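Local coordinates for protein peptide chain release factor subunit 1 (Aeropyrum pernix, PDB 3AGK) that probably directs the ending of translation at the stop codons UAA, UAG and UGA, working as a heterodimer with a GTP-binding partner, at residues E287-H292 with G361-L366. Residues are numbered along the deposited sequence; the frame is centred on the assembly and turned at random.
Sequences EEFKLH and GLAGIL
With CG of Phe289 trans to the backbone N (chi1 170°), its ring swings off the helix to meet Ala363, while Ile365, with CG1 opposite its carbonyl carbon (chi1 -58°) and the chain extended beyond it, carries CD1 up to the helix between Glu288 and Phe289. The outer end of the Phe289 ring rests obliquely against the methyl of Ala363, CE1 lying 3.5 Å from Ala363 CB. Ile365 divides its two branches: CD1 stands 4.1 Å from Phe289 CB and also touches the extended chain of Glu288, 3.8 Å from its CG, whereas CG2 lies 4.0 Å from His292 NE2. Glu288 OE2 is 3.7 Å from Ile365 CG2 and lies in the plane of the His292 imidazole, at its edge; its charge is met by a salt bridge to Lys317 on the neighbouring strand 316-322. The Phe289 ring is further enclosed by Leu320, Ile300 and an edge-to-face partner, Phe359. The axis of helix segment 287-292 runs at 79° to that of strand 362-366, 9.0 Å away at closest approach. Phe289, flanked by Glu288 and His292, packs beside helix 352-359 on an internal strand of a mixed four-stranded sheet, the helix-on-sheet core of the alpha/beta domain 3 of the eRF1 family.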
loop_
_atom_site.group_PDB
_atom_site.type_symbol
_atom_site.label_atom_id
_atom_site.label_comp_id
_atom_site.label_asym_id
_atom_site.label_seq_id
_atom_site.Cartn_x
_atom_site.Cartn_y
_atom_site.Cartn_z
ATOM N N GLU A 287 7.617 -14.620 15.921
ATOM C CA GLU A 287 7.563 -15.957 16.500
ATOM C C GLU A 287 8.815 -16.312 17.300
ATOM O O GLU A 287 8.717 -16.867 18.395
ATOM C CB GLU A 287 7.299 -17.003 15.417
ATOM C CG GLU A 287 5.923 -16.878 14.793
ATOM C CD GLU A 287 5.715 -17.858 13.651
ATOM O OE1 GLU A 287 4.624 -17.830 13.036
ATOM O OE2 GLU A 287 6.647 -18.651 13.370
ATOM N N GLU A 288 9.990 -16.007 16.760
ATOM C CA GLU A 288 11.220 -16.237 17.506
ATOM C C GLU A 288 11.188 -15.479 18.844
ATOM O O GLU A 288 11.512 -16.033 19.892
ATOM C CB GLU A 288 12.441 -15.818 16.690
ATOM C CG GLU A 288 13.761 -15.968 17.429
ATOM C CD GLU A 288 14.966 -15.583 16.578
ATOM O OE1 GLU A 288 14.774 -15.100 15.443
ATOM O OE2 GLU A 288 16.108 -15.755 17.051
ATOM N N PHE A 289 10.784 -14.214 18.790
ATOM C CA PHE A 289 10.652 -13.391 19.980
ATOM C C PHE A 289 9.731 -14.078 20.995
ATOM O O PHE A 289 10.050 -14.156 22.178
ATOM C CB PHE A 289 10.153 -11.982 19.591
ATOM C CG PHE A 289 9.761 -11.108 20.764
ATOM C CD1 PHE A 289 10.713 -10.620 21.642
ATOM C CD2 PHE A 289 8.433 -10.759 20.971
ATOM C CE1 PHE A 289 10.356 -9.815 22.716
ATOM C CE2 PHE A 289 8.066 -9.952 22.032
ATOM C CZ PHE A 289 9.031 -9.471 22.908
ATOM N N LYS A 290 8.597 -14.597 20.533
ATOM C CA LYS A 290 7.622 -15.174 21.454
ATOM C C LYS A 290 8.093 -16.501 22.047
ATOM O O LYS A 290 7.844 -16.785 23.214
ATOM C CB LYS A 290 6.260 -15.326 20.783
ATOM C CG LYS A 290 5.104 -15.103 21.741
ATOM C CD LYS A 290 5.182 -16.051 22.948
ATOM C CE LYS A 290 4.603 -15.434 24.210
ATOM N NZ LYS A 290 4.943 -16.239 25.419
ATOM N N LEU A 291 8.786 -17.295 21.241
ATOM C CA LEU A 291 9.393 -18.546 21.685
ATOM C C LEU A 291 10.387 -18.329 22.841
ATOM O O LEU A 291 10.411 -19.086 23.812
ATOM C CB LEU A 291 10.101 -19.212 20.498
ATOM C CG LEU A 291 10.172 -20.736 20.412
ATOM C CD1 LEU A 291 8.844 -21.355 20.810
ATOM C CD2 LEU A 291 10.572 -21.179 19.005
ATOM N N HIS A 292 11.210 -17.292 22.732
ATOM C CA HIS A 292 12.129 -16.951 23.811
ATOM C C HIS A 292 11.350 -16.556 25.066
ATOM O O HIS A 292 11.713 -16.950 26.177
ATOM C CB HIS A 292 13.081 -15.818 23.402
ATOM C CG HIS A 292 14.064 -16.201 22.338
ATOM N ND1 HIS A 292 15.053 -17.142 22.537
ATOM C CD2 HIS A 292 14.221 -15.754 21.069
ATOM C CE1 HIS A 292 15.768 -17.269 21.433
ATOM N NE2 HIS A 292 15.284 -16.435 20.526
ATOM N N GLY A 361 5.508 -1.840 21.919
ATOM C CA GLY A 361 5.942 -1.928 20.535
ATOM C C GLY A 361 7.447 -1.729 20.344
ATOM O O GLY A 361 7.880 -1.183 19.324
ATOM N N LEU A 362 8.238 -2.175 21.325
ATOM C CA LEU A 362 9.707 -2.132 21.236
ATOM C C LEU A 362 10.333 -3.313 21.970
ATOM O O LEU A 362 10.206 -3.429 23.188
ATOM C CB LEU A 362 10.230 -0.853 21.893
ATOM C CG LEU A 362 11.432 -0.037 21.399
ATOM C CD1 LEU A 362 12.262 0.440 22.610
ATOM C CD2 LEU A 362 12.290 -0.744 20.397
ATOM N N ALA A 363 11.048 -4.166 21.249
ATOM C CA ALA A 363 11.756 -5.264 21.891
ATOM C C ALA A 363 12.889 -5.756 21.010
ATOM O O ALA A 363 12.893 -5.497 19.807
ATOM C CB ALA A 363 10.805 -6.408 22.239
ATOM N N GLY A 364 13.857 -6.445 21.615
ATOM C CA GLY A 364 14.978 -6.976 20.870
ATOM C C GLY A 364 15.161 -8.459 21.100
ATOM O O GLY A 364 14.888 -8.972 22.183
ATOM N N ILE A 365 15.595 -9.161 20.066
ATOM C CA ILE A 365 16.121 -10.498 20.258
ATOM C C ILE A 365 17.654 -10.371 20.380
ATOM O O ILE A 365 18.305 -9.758 19.537
ATOM C CB ILE A 365 15.755 -11.425 19.104
ATOM C CG1 ILE A 365 14.230 -11.494 18.935
ATOM C CG2 ILE A 365 16.382 -12.828 19.319
ATOM C CD1 ILE A 365 13.788 -12.140 17.613
ATOM N N LEU A 366 18.211 -10.930 21.447
ATOM C CA LEU A 366 19.643 -10.833 21.718
ATOM C C LEU A 366 20.458 -11.915 21.006
ATOM O O LEU A 366 19.966 -13.006 20.740
ATOM C CB LEU A 366 19.893 -10.911 23.222
ATOM C CG LEU A 366 19.238 -9.824 24.078
ATOM C CD1 LEU A 366 19.617 -9.996 25.538
ATOM C CD2 LEU A 366 19.621 -8.430 23.592
#